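Local coordinates for protein malate oxidoreductase (Thermotoga maritima, PDB 1VL6) that probably catalyses the NAD-dependent oxidative decarboxylation of malate to pyruvate and carbon dioxide, at residues V174-F179 and S351-I356; V196-G201 and V220-K225; G273-P278 and V297-P302; G309-A314 and P362-I367; I333-V338 and N379-V384. All blocks are in the same frame, centred on the assembly; numbering follows the deposited sequence.

Interaction 1: residues V174-F179 and S351-I356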
# COMPACT_ATOMS: atom_id res chain seq x y z
N VAL A 174 21.84 17.63 -14.94
CA VAL A 174 22.17 18.21 -13.67
C VAL A 174 23.52 18.94 -13.72
O VAL A 174 23.65 20.03 -13.16
CB VAL A 174 22.18 17.15 -12.57
CG1 VAL A 174 22.43 17.78 -11.25
CG2 VAL A 174 20.85 16.49 -12.52
N VAL A 175 24.50 18.39 -14.40
CA VAL A 175 25.81 19.07 -14.50
C VAL A 175 25.62 20.43 -15.20
O VAL A 175 26.16 21.43 -14.77
CB VAL A 175 26.78 18.23 -15.28
CG1 VAL A 175 28.03 19.02 -15.66
CG2 VAL A 175 27.17 16.95 -14.49
N SER A 176 24.80 20.45 -16.24
CA SER A 176 24.53 21.63 -16.99
C SER A 176 23.86 22.68 -16.14
O SER A 176 24.24 23.85 -16.19
CB SER A 176 23.64 21.30 -18.16
OG SER A 176 24.35 20.52 -19.11
N ALA A 177 22.85 22.32 -15.36
CA ALA A 177 22.21 23.33 -14.52
C ALA A 177 23.20 23.87 -13.50
O ALA A 177 23.26 25.05 -13.26
CB ALA A 177 21.02 22.77 -13.81
N ALA A 178 23.98 22.98 -12.89
CA ALA A 178 24.98 23.40 -11.92
C ALA A 178 25.95 24.35 -12.59
O ALA A 178 26.33 25.37 -12.02
CB ALA A 178 25.72 22.17 -11.38
N PHE A 179 26.36 24.01 -13.81
CA PHE A 179 27.33 24.82 -14.54
C PHE A 179 26.79 26.20 -14.81
O PHE A 179 27.45 27.20 -14.55
CB PHE A 179 27.68 24.19 -15.86
CG PHE A 179 28.42 25.09 -16.79
CD1 PHE A 179 29.78 25.29 -16.65
CD2 PHE A 179 27.78 25.71 -17.83
CE1 PHE A 179 30.47 26.07 -17.54
CE2 PHE A 179 28.49 26.51 -18.71
CZ PHE A 179 29.82 26.69 -18.57
N SER A 351 14.82 22.15 -21.20
CA SER A 351 13.84 22.66 -20.26
C SER A 351 14.14 22.18 -18.85
O SER A 351 14.09 22.96 -17.90
CB SER A 351 12.43 22.32 -20.69
OG SER A 351 12.09 23.10 -21.81
N ALA A 352 14.50 20.91 -18.72
CA ALA A 352 14.84 20.37 -17.42
C ALA A 352 16.06 21.09 -16.85
O ALA A 352 16.04 21.54 -15.70
CB ALA A 352 15.10 18.91 -17.53
N VAL A 353 17.08 21.28 -17.69
CA VAL A 353 18.28 22.01 -17.24
C VAL A 353 17.87 23.33 -16.65
O VAL A 353 18.21 23.62 -15.53
CB VAL A 353 19.26 22.25 -18.37
CG1 VAL A 353 20.35 23.32 -17.97
CG2 VAL A 353 19.89 20.94 -18.78
N GLU A 354 17.10 24.10 -17.40
CA GLU A 354 16.66 25.42 -16.95
C GLU A 354 15.80 25.38 -15.68
O GLU A 354 15.89 26.26 -14.81
CB GLU A 354 15.88 26.14 -18.05
CG GLU A 354 16.74 26.45 -19.28
CD GLU A 354 17.70 27.60 -19.05
OE1 GLU A 354 17.52 28.32 -18.06
OE2 GLU A 354 18.59 27.81 -19.90
N ALA A 355 14.95 24.38 -15.59
CA ALA A 355 14.06 24.27 -14.48
C ALA A 355 14.85 23.98 -13.21
O ALA A 355 14.60 24.59 -12.15
CB ALA A 355 13.07 23.18 -14.79
N ILE A 356 15.85 23.10 -13.31
CA ILE A 356 16.69 22.82 -12.11
C ILE A 356 17.47 24.10 -11.69
O ILE A 356 17.48 24.49 -10.54
CB ILE A 356 17.62 21.66 -12.36
CG1 ILE A 356 16.80 20.37 -12.44
CG2 ILE A 356 18.67 21.56 -11.30
CD1 ILE A 356 17.56 19.27 -13.09
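Ala177 puts its methyl group between Val353 and Ile356, the two side chains that 351-356 brings against 174-179. Between side chains, Ala177 CB comes nearest to Ile356 CG2, at 3.6 Å; the carbonyl O of Val353 is a backbone neighbour of the same methyl. With CG1 anti to the backbone N (chi1 166°) and CG2 anti to the carbonyl carbon, both branches of Val353 reach Ser176 CB, CG2 at 3.8 Å, and CG1 also leans against the backbone at Ala177 N. At the other end of the contact Val174 CG2 and Ile356 CD1 approach more loosely, to 4.3 Å. The small Ala177 and Ser176 at the crossing are consistent with an axis distance of 8.2 Å, at an angle of 47° between the helix directions, and the CA atoms of Ala177 and Val353 are 5.0 Å apart. The Ser176 hydroxyl is turned back along its own helix, where OG is hydrogen-bonded to Ala172 O, leaving its CB for the apolar contact. Further out, Val353 and Ile356 also rest on Val173, while Val380 of helix 374-386 covers another part of Ile356. No hydrogen bond links the two segments, and every residue that touches is buried: this helix pair within the NAD-binding domain is joined by the fit of methyl groups, and the hydroxyl of Ser176, the only one among the touching residues, is satisfied within its own helix.

Interaction 2: residues V196-G201 and V220-K225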
# COMPACT_ATOMS: atom_id res chain seq x y z
N VAL A 196 37.24 22.35 -18.76
CA VAL A 196 37.91 21.08 -18.93
C VAL A 196 36.97 19.99 -18.46
O VAL A 196 36.58 20.01 -17.31
CB VAL A 196 39.19 21.01 -18.12
CG1 VAL A 196 39.74 19.59 -18.16
CG2 VAL A 196 40.23 21.91 -18.69
N VAL A 197 36.64 19.03 -19.32
CA VAL A 197 35.89 17.86 -18.92
C VAL A 197 36.80 16.65 -18.90
O VAL A 197 37.35 16.28 -19.94
CB VAL A 197 34.75 17.60 -19.87
CG1 VAL A 197 33.93 16.34 -19.40
CG2 VAL A 197 33.87 18.80 -19.98
N ASN A 198 36.94 15.99 -17.75
CA ASN A 198 37.80 14.83 -17.65
C ASN A 198 37.02 13.56 -17.40
O ASN A 198 36.28 13.47 -16.41
CB ASN A 198 38.78 14.99 -16.50
CG ASN A 198 39.84 13.87 -16.46
OD1 ASN A 198 40.75 13.87 -17.26
ND2 ASN A 198 39.72 12.93 -15.51
N GLY A 199 37.23 12.56 -18.25
CA GLY A 199 36.56 11.25 -18.17
C GLY A 199 35.42 11.21 -19.16
O GLY A 199 34.29 11.60 -18.83
N ILE A 200 35.70 10.75 -20.37
CA ILE A 200 34.72 10.81 -21.46
C ILE A 200 34.07 9.46 -21.63
O ILE A 200 34.25 8.77 -22.63
CB ILE A 200 35.39 11.27 -22.77
CG1 ILE A 200 36.29 12.51 -22.52
CG2 ILE A 200 34.34 11.59 -23.83
CD1 ILE A 200 35.50 13.73 -22.31
N GLY A 201 33.35 9.05 -20.60
CA GLY A 201 32.52 7.86 -20.63
C GLY A 201 31.10 8.30 -20.87
O GLY A 201 30.87 9.28 -21.56
N VAL A 220 37.45 21.51 -23.42
CA VAL A 220 38.63 20.68 -23.57
C VAL A 220 38.35 19.34 -22.90
O VAL A 220 38.17 19.30 -21.69
CB VAL A 220 39.85 21.36 -22.97
CG1 VAL A 220 41.09 20.50 -23.13
CG2 VAL A 220 40.08 22.72 -23.64
N ALA A 221 38.31 18.29 -23.70
CA ALA A 221 38.02 16.94 -23.25
C ALA A 221 39.32 16.20 -22.91
O ALA A 221 40.33 16.30 -23.64
CB ALA A 221 37.32 16.20 -24.35
N VAL A 222 39.29 15.44 -21.83
CA VAL A 222 40.48 14.72 -21.37
C VAL A 222 40.07 13.34 -20.88
O VAL A 222 39.03 13.20 -20.24
CB VAL A 222 41.18 15.50 -20.24
CG1 VAL A 222 42.61 15.08 -20.08
CG2 VAL A 222 41.11 17.00 -20.50
N ASP A 223 40.87 12.34 -21.18
CA ASP A 223 40.65 11.00 -20.70
C ASP A 223 42.05 10.41 -20.37
O ASP A 223 43.02 11.16 -20.20
CB ASP A 223 39.88 10.21 -21.75
CG ASP A 223 39.08 9.07 -21.16
OD1 ASP A 223 39.71 8.02 -20.81
OD2 ASP A 223 37.81 9.13 -21.02
N ARG A 224 42.14 9.10 -20.25
CA ARG A 224 43.27 8.45 -19.61
C ARG A 224 44.59 8.65 -20.29
O ARG A 224 45.61 8.56 -19.66
CB ARG A 224 43.02 6.92 -19.55
CG ARG A 224 41.95 6.51 -18.57
CD ARG A 224 42.20 6.97 -17.12
NE ARG A 224 43.34 6.25 -16.52
CZ ARG A 224 43.27 5.01 -16.03
NH1 ARG A 224 42.11 4.34 -16.08
NH2 ARG A 224 44.35 4.44 -15.51
N LYS A 225 44.57 8.85 -21.60
CA LYS A 225 45.81 9.03 -22.37
C LYS A 225 46.02 10.52 -22.70
O LYS A 225 46.77 10.86 -23.58
CB LYS A 225 45.79 8.17 -23.65
CG LYS A 225 45.95 6.62 -23.39
CD LYS A 225 47.32 6.01 -23.78
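Val220 opens the pairing by giving its carbonyl O to Val197 N at 2.8 Å, while its side chain shares a sheet face with Val196. Ala221 points to the other face, where its CB receives Ile200 CD1 at 3.7 Å. Val222 uses both backbone polar groups: its N donates to Val197 O, and its O accepts from Gly199 N in a nearly straight bond (172° at the hydrogen). Its CG2 packs on Val196 CG1 at 3.7 Å, and its CB faces Asn198 OD1 at 3.4 Å, a contact without a hydrogen bond; ND2 of that amide has a weak bond to Ser271. At Asp223 the side chain takes over from the backbone. With CG anti to the backbone N (chi1 -154°), the carboxylate reaches across to Ile200 N, which meets OD2 at 2.7 Å on its anti side, 20° out of plane. OD1 accepts from Arg224 N, so one bond to each oxygen fixes the carboxylate's rotation. The parallel strands 194-198 and 218-223, joined through helix 202-214, form a beta-alpha-beta unit; with Gly199 and Gly201 in a GxGxxG-like turn and an acidic residue ending the second strand, the arrangement is consistent with the dinucleotide-binding start of a Rossmann fold.

Interaction 3: residues G273-P278 and V297-P302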
# COMPACT_ATOMS: atom_id res chain seq x y z
N GLY A 273 39.40 9.01 -8.61
CA GLY A 273 39.63 9.72 -7.35
C GLY A 273 41.06 10.24 -7.18
O GLY A 273 42.04 9.66 -7.67
N ASN A 274 41.16 11.38 -6.50
CA ASN A 274 42.43 11.99 -6.15
C ASN A 274 43.41 12.10 -7.31
O ASN A 274 44.54 11.68 -7.19
CB ASN A 274 43.04 11.28 -4.92
CG ASN A 274 42.15 11.42 -3.67
OD1 ASN A 274 41.65 12.50 -3.36
ND2 ASN A 274 41.94 10.32 -2.96
N ILE A 275 42.99 12.70 -8.40
CA ILE A 275 43.89 12.88 -9.54
C ILE A 275 44.25 14.32 -9.81
O ILE A 275 45.20 14.56 -10.50
CB ILE A 275 43.33 12.28 -10.84
CG1 ILE A 275 41.98 12.91 -11.19
CG2 ILE A 275 43.26 10.78 -10.75
CD1 ILE A 275 41.46 12.41 -12.48
N LEU A 276 43.45 15.27 -9.32
CA LEU A 276 43.72 16.68 -9.54
C LEU A 276 44.52 17.24 -8.37
O LEU A 276 44.01 17.36 -7.27
CB LEU A 276 42.39 17.40 -9.72
CG LEU A 276 42.46 18.75 -10.40
CD1 LEU A 276 41.06 19.17 -10.92
CD2 LEU A 276 43.02 19.78 -9.43
N LYS A 277 45.80 17.53 -8.60
CA LYS A 277 46.67 18.00 -7.50
C LYS A 277 46.28 19.45 -7.11
O LYS A 277 45.96 20.30 -7.96
CB LYS A 277 48.16 17.88 -7.85
CG LYS A 277 48.58 16.44 -7.95
CD LYS A 277 50.10 16.21 -8.00
CE LYS A 277 50.45 14.77 -7.57
NZ LYS A 277 51.90 14.53 -7.26
N PRO A 278 46.29 19.75 -5.81
CA PRO A 278 45.83 21.05 -5.33
C PRO A 278 46.58 22.21 -5.97
O PRO A 278 45.98 23.17 -6.35
CB PRO A 278 46.13 21.00 -3.84
CG PRO A 278 47.12 19.92 -3.69
CD PRO A 278 46.78 18.91 -4.72
N VAL A 297 35.04 8.39 -4.69
CA VAL A 297 36.01 9.39 -4.24
C VAL A 297 36.14 10.50 -5.28
O VAL A 297 36.39 10.20 -6.45
CB VAL A 297 37.35 8.82 -4.13
CG1 VAL A 297 38.29 9.86 -3.51
CG2 VAL A 297 37.32 7.53 -3.33
N PRO A 298 36.00 11.77 -4.90
CA PRO A 298 36.15 12.86 -5.88
C PRO A 298 37.56 13.01 -6.43
O PRO A 298 38.50 12.57 -5.77
CB PRO A 298 35.74 14.11 -5.09
CG PRO A 298 34.89 13.56 -3.95
CD PRO A 298 35.59 12.31 -3.58
N GLU A 299 37.67 13.62 -7.62
CA GLU A 299 38.95 13.88 -8.28
C GLU A 299 39.93 14.66 -7.38
O GLU A 299 41.16 14.48 -7.47
CB GLU A 299 38.76 14.61 -9.61
CG GLU A 299 38.32 13.68 -10.75
CD GLU A 299 36.81 13.53 -10.88
OE1 GLU A 299 36.09 13.89 -9.93
OE2 GLU A 299 36.34 13.02 -11.94
N ILE A 300 39.38 15.52 -6.51
CA ILE A 300 40.17 16.13 -5.46
C ILE A 300 39.32 16.30 -4.26
O ILE A 300 38.14 16.53 -4.41
CB ILE A 300 40.73 17.48 -5.90
CG1 ILE A 300 41.56 18.11 -4.78
CG2 ILE A 300 39.62 18.40 -6.31
CD1 ILE A 300 42.36 19.36 -5.24
N ASP A 301 39.89 16.17 -3.06
CA ASP A 301 39.13 16.35 -1.84
C ASP A 301 38.57 17.76 -1.85
O ASP A 301 39.27 18.69 -2.19
CB ASP A 301 40.00 16.13 -0.62
CG ASP A 301 39.26 16.45 0.67
OD1 ASP A 301 38.34 15.68 1.07
OD2 ASP A 301 39.51 17.49 1.31
N PRO A 302 37.29 17.92 -1.55
CA PRO A 302 36.66 19.24 -1.63
C PRO A 302 37.26 20.28 -0.71
O PRO A 302 37.45 21.41 -1.14
CB PRO A 302 35.18 18.98 -1.29
CG PRO A 302 34.96 17.50 -1.47
CD PRO A 302 36.31 16.85 -1.21
O HOH W 1 38.82 13.09 -2.86
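The amide of Asn274 crosses the Val297 side chain at about a right angle, with ND2 3.7 Å from Val297 CG1. Its OD1 accepts from a water that also donates to Pro298 O, so this bridge links the side chain to the same carbonyl that receives the Asn274 backbone N at 3.0 Å. That direct bond is straight at the hydrogen (172°), with the donor tilted 23° from the plane of the Pro298 carbonyl. The next peptide, at Glu299, presents its O to two successive N-H groups: Leu276 N at 3.0 Å, coming from above the carbonyl plane, and Ile275 N in a weaker, more bent bond. One carbonyl thus takes two successive N-H groups of the 273-278 loop, one of them weakly. These loops follow strands 266-269 and 289-292, adjacent parallel strands of the sheet in the NAD-binding domain, and their bonds continue the association beyond the strand ends. The aliphatic part of Glu299 runs beside Ile275, pointing the same way, with CG 3.8 Å from Ile275 CG1. A bend at chi2 (89°) turns the carboxylate away from this apolar strip, and its oxygens are held by Ser271 OG and Ala294 N. Farther along, Ile300 extends CG1 anti to the backbone N, bringing CD1 within 3.3 Å of Leu276 O and 3.9 Å of Pro278 CA. Its CB also packs against Leu276 CB. Asp301, in the N-cap position of helix 302-307, directs OD2 to Leu304 N.

Interaction 4: residues G309-A314 and P362-I367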
# COMPACT_ATOMS: atom_id res chain seq x y z
N GLY A 309 42.25 27.35 -3.19
CA GLY A 309 41.77 28.52 -3.87
C GLY A 309 40.49 28.36 -4.69
O GLY A 309 40.04 29.31 -5.34
N ALA A 310 39.86 27.20 -4.67
CA ALA A 310 38.65 27.00 -5.46
C ALA A 310 37.57 27.98 -5.06
O ALA A 310 37.31 28.16 -3.89
CB ALA A 310 38.13 25.56 -5.32
N PHE A 311 36.91 28.60 -6.02
CA PHE A 311 35.77 29.51 -5.71
C PHE A 311 34.51 28.74 -5.45
O PHE A 311 33.74 29.14 -4.62
CB PHE A 311 35.51 30.44 -6.89
CG PHE A 311 34.28 31.26 -6.79
CD1 PHE A 311 34.07 32.08 -5.70
CD2 PHE A 311 33.37 31.28 -7.85
CE1 PHE A 311 32.92 32.87 -5.63
CE2 PHE A 311 32.26 32.07 -7.81
CZ PHE A 311 32.03 32.88 -6.68
N ILE A 312 34.28 27.65 -6.19
CA ILE A 312 33.09 26.78 -6.00
C ILE A 312 33.49 25.32 -6.21
O ILE A 312 34.21 24.98 -7.19
CB ILE A 312 31.98 27.10 -7.00
CG1 ILE A 312 31.30 28.41 -6.65
CG2 ILE A 312 30.93 25.98 -7.04
CD1 ILE A 312 30.46 28.99 -7.81
N VAL A 313 33.00 24.47 -5.32
CA VAL A 313 33.34 23.07 -5.41
C VAL A 313 32.05 22.26 -5.35
O VAL A 313 31.14 22.53 -4.53
CB VAL A 313 34.28 22.69 -4.24
CG1 VAL A 313 34.59 21.22 -4.27
CG2 VAL A 313 35.53 23.48 -4.31
N ALA A 314 31.96 21.28 -6.23
CA ALA A 314 30.81 20.42 -6.25
C ALA A 314 31.26 18.99 -6.38
O ALA A 314 32.29 18.73 -6.99
CB ALA A 314 29.88 20.80 -7.43
N PRO A 362 21.15 30.85 -6.61
CA PRO A 362 22.47 30.28 -6.48
C PRO A 362 23.37 31.11 -5.59
O PRO A 362 23.32 32.33 -5.63
CB PRO A 362 22.96 30.13 -7.92
CG PRO A 362 22.15 31.03 -8.73
CD PRO A 362 20.87 31.28 -7.98
N GLU A 363 24.14 30.41 -4.77
CA GLU A 363 25.22 30.97 -3.97
C GLU A 363 26.37 29.97 -4.09
O GLU A 363 26.16 28.81 -4.44
CB GLU A 363 24.81 31.13 -2.49
CG GLU A 363 23.56 31.98 -2.22
CD GLU A 363 23.71 33.45 -2.61
OE1 GLU A 363 24.75 33.85 -3.20
OE2 GLU A 363 22.78 34.21 -2.32
N PRO A 364 27.60 30.40 -3.80
CA PRO A 364 28.74 29.50 -3.87
C PRO A 364 28.59 28.16 -3.12
O PRO A 364 29.02 27.11 -3.61
CB PRO A 364 29.86 30.34 -3.25
CG PRO A 364 29.47 31.73 -3.57
CD PRO A 364 27.99 31.76 -3.40
N GLU A 365 27.99 28.19 -1.94
CA GLU A 365 27.80 26.95 -1.16
C GLU A 365 26.50 26.26 -1.50
O GLU A 365 26.20 25.20 -0.94
CB GLU A 365 27.88 27.24 0.31
CG GLU A 365 29.27 27.73 0.73
CD GLU A 365 30.32 26.61 0.83
OE1 GLU A 365 30.31 25.88 1.84
OE2 GLU A 365 31.18 26.47 -0.09
N ARG A 366 25.74 26.82 -2.43
CA ARG A 366 24.52 26.18 -2.89
C ARG A 366 24.15 26.64 -4.31
O ARG A 366 23.35 27.55 -4.48
CB ARG A 366 23.43 26.52 -1.90
CG ARG A 366 22.13 25.91 -2.19
CD ARG A 366 20.95 26.84 -1.84
NE ARG A 366 19.67 26.17 -2.09
CZ ARG A 366 19.29 25.04 -1.47
NH1 ARG A 366 20.08 24.45 -0.57
NH2 ARG A 366 18.13 24.47 -1.78
N ILE A 367 24.75 25.98 -5.32
CA ILE A 367 24.56 26.34 -6.76
C ILE A 367 23.40 25.63 -7.44
O ILE A 367 23.01 25.98 -8.55
CB ILE A 367 25.82 26.07 -7.54
CG1 ILE A 367 26.06 24.57 -7.70
CG2 ILE A 367 26.97 26.73 -6.84
CD1 ILE A 367 27.40 24.17 -8.34
O HOH W 2 31.36 25.87 -3.12
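Phe311 and Ile312, neighbours in sequence, turn different ways to meet Pro364. Phe311 swings its ring anti to the backbone N (chi1 171°), bringing the CE1 and CZ rim to the proline; Ile312 sets CG1 anti to the carbonyl carbon (chi1 -73°), leaving CG2 for Ile367. The ring meets the pyrrolidine obliquely, with Phe311 CE1 4.2 Å from Pro364 CG. Ile312 CG1 also lies over a face of the Phe311 ring, near its rim, and touches Pro364 CA at 3.9 Å. The two side chains meet neighbouring parts of the proline, Phe311 at CG and Ile312 at CA and CB. Further along the strand, Ile312 CG2 meets Ile367 CG2 at 4.0 Å, and Ala314 CB completes the apolar row against Ile367 CD1 at 4.3 Å.

Polar groups are joined indirectly. One water accepts from Val313 N and donates to Pro364 O at 2.7 Å and to Glu365 OE2, linking the strand backbone to the turn through three bonds. The turn itself is type I, from Glu363 to Arg366, and is closed by Arg366 N to Glu363 O. Asn322 adds a second tie through its amide, binding Pro364 O, Ile367 N and Val313 O. Strand 312-315 is the outermost strand of its sheet within the chain and pairs with strand 289-292; the 362-367 turn packs along it, while Pro362 rests on helix 166-186 and Ile367 touches both Ala178 of that helix and Phe291 of strand 289-292.

Interaction 5: residues I333-V338 and N379-V384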
# COMPACT_ATOMS: atom_id res chain seq x y z
N ILE A 333 11.76 14.19 -15.35
CA ILE A 333 11.93 13.93 -16.77
C ILE A 333 11.10 12.75 -17.19
O ILE A 333 10.38 12.80 -18.19
CB ILE A 333 13.37 13.60 -17.06
CG1 ILE A 333 14.24 14.86 -16.86
CG2 ILE A 333 13.45 13.03 -18.47
CD1 ILE A 333 15.67 14.74 -17.38
N MSE A 334 11.22 11.67 -16.44
CA MSE A 334 10.53 10.44 -16.76
C MSE A 334 9.04 10.61 -16.66
O MSE A 334 8.28 10.07 -17.49
CB MSE A 334 10.98 9.35 -15.81
CG MSE A 334 10.81 7.95 -16.36
SE MSE A 334 12.09 7.51 -17.84
CE MSE A 334 10.85 6.72 -18.86
N LYS A 335 8.60 11.33 -15.65
CA LYS A 335 7.21 11.52 -15.49
C LYS A 335 6.67 12.36 -16.64
O LYS A 335 5.61 12.12 -17.17
CB LYS A 335 6.95 12.18 -14.15
CG LYS A 335 5.46 12.14 -13.76
CD LYS A 335 5.33 12.84 -12.42
CE LYS A 335 3.87 12.81 -11.88
NZ LYS A 335 3.58 14.13 -11.33
N GLY A 336 7.38 13.39 -17.01
CA GLY A 336 6.90 14.24 -18.09
C GLY A 336 6.85 13.48 -19.38
O GLY A 336 5.83 13.49 -20.08
N ALA A 337 7.93 12.78 -19.65
CA ALA A 337 8.08 12.06 -20.91
C ALA A 337 7.06 10.96 -21.07
O ALA A 337 6.50 10.74 -22.16
CB ALA A 337 9.48 11.47 -20.98
N VAL A 338 6.81 10.24 -20.01
CA VAL A 338 5.90 9.10 -20.10
C VAL A 338 4.47 9.58 -20.32
O VAL A 338 3.73 8.92 -21.03
CB VAL A 338 5.99 8.24 -18.84
CG1 VAL A 338 4.80 7.31 -18.75
CG2 VAL A 338 7.28 7.48 -18.85
N ASN A 379 8.90 21.22 -10.80
CA ASN A 379 9.32 22.12 -11.86
C ASN A 379 9.89 21.40 -13.06
O ASN A 379 9.60 21.75 -14.17
CB ASN A 379 10.32 23.15 -11.36
CG ASN A 379 9.72 24.12 -10.36
OD1 ASN A 379 8.50 24.31 -10.25
ND2 ASN A 379 10.59 24.72 -9.60
N VAL A 380 10.66 20.37 -12.83
CA VAL A 380 11.23 19.60 -13.92
C VAL A 380 10.10 18.89 -14.69
O VAL A 380 10.02 18.91 -15.90
CB VAL A 380 12.23 18.57 -13.38
CG1 VAL A 380 12.64 17.62 -14.47
CG2 VAL A 380 13.43 19.27 -12.78
N TYR A 381 9.21 18.24 -13.95
CA TYR A 381 8.05 17.62 -14.56
C TYR A 381 7.30 18.61 -15.42
O TYR A 381 6.98 18.31 -16.54
CB TYR A 381 7.10 17.05 -13.51
CG TYR A 381 5.74 16.74 -14.07
CD1 TYR A 381 5.54 15.69 -14.91
CD2 TYR A 381 4.64 17.51 -13.71
CE1 TYR A 381 4.26 15.38 -15.40
CE2 TYR A 381 3.38 17.23 -14.19
CZ TYR A 381 3.18 16.17 -15.04
OH TYR A 381 1.91 15.94 -15.54
N THR A 382 6.98 19.78 -14.88
CA THR A 382 6.22 20.77 -15.65
C THR A 382 7.00 21.19 -16.91
O THR A 382 6.47 21.32 -18.00
CB THR A 382 5.98 22.03 -14.85
OG1 THR A 382 5.11 21.78 -13.75
CG2 THR A 382 5.22 23.01 -15.70
N ALA A 383 8.28 21.40 -16.73
CA ALA A 383 9.09 21.84 -17.84
C ALA A 383 9.06 20.81 -18.98
O ALA A 383 8.85 21.14 -20.15
CB ALA A 383 10.53 22.09 -17.41
N VAL A 384 9.25 19.55 -18.60
CA VAL A 384 9.35 18.49 -19.58
C VAL A 384 8.01 18.21 -20.28
O VAL A 384 7.93 18.11 -21.51
CB VAL A 384 9.93 17.26 -18.93
CG1 VAL A 384 9.92 16.08 -19.88
CG2 VAL A 384 11.38 17.53 -18.52
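Lys335 lays its chain across the ring of Tyr381 and ends above it in a cation-pi contact: NZ stands 4.1 Å from the ring centroid, only 3° off the normal. The conformation explains the reach. CG is anti to the backbone N and the chain stays extended through chi3, placing CG 3.7 Å from Tyr381 CD1, before a bend at chi4 (-138°) brings the ammonium over the centre of the ring. Tyr381 likewise has its ring anti to its own backbone N, which carries it towards helix 330-340; Gly336 N sits at the ring edge, near its plane, 3.6 Å from CD1. The phenol OH is hydrogen-bonded to Glu339 OE2, which holds the far end of the ring, so base and acid of one helix meet different parts of one tyrosine. On the buried side, Val384 points CG1 at the backbone, 3.7 Å from Ile333 O, and Val380 CG1 rests 4.0 Å from Ile333 CG1. Gly336 lies between Tyr381 and Val384; with no side chain there, Val384 CG1 and the Tyr381 ring both come up to its backbone, and the axes approach to 7.6 Å at 31°. The contact is a close helix-helix packing centred on a glycine, joining helix 330-340 to the C-terminal helix 374-386, with an apolar seam on one flank and the lysine-tyrosine pair on the other.

How the interactions relate
From the N terminus, helix 166-186 opens the long loop that interaction 1 closes at helix 346-358. Interactions 2 and 3 are nested inside it, in series: the first joins neighbouring parallel strands of the sheet, the second the loops beyond the next two strands, and they touch through Asn198 and Ile275. Interaction 4 starts within the same loop but ends after it, so it crosses interaction 1, tying the edge strand 312-315 to the 362-367 turn; Ala178 packs on Ile367 where they meet. Interaction 5 crosses both, bringing helix 330-340 to helix 374-386, which also packs on 346-358 through Ile356 and Val380. Interactions 3 and 5 lie about 34 Å apart between centres.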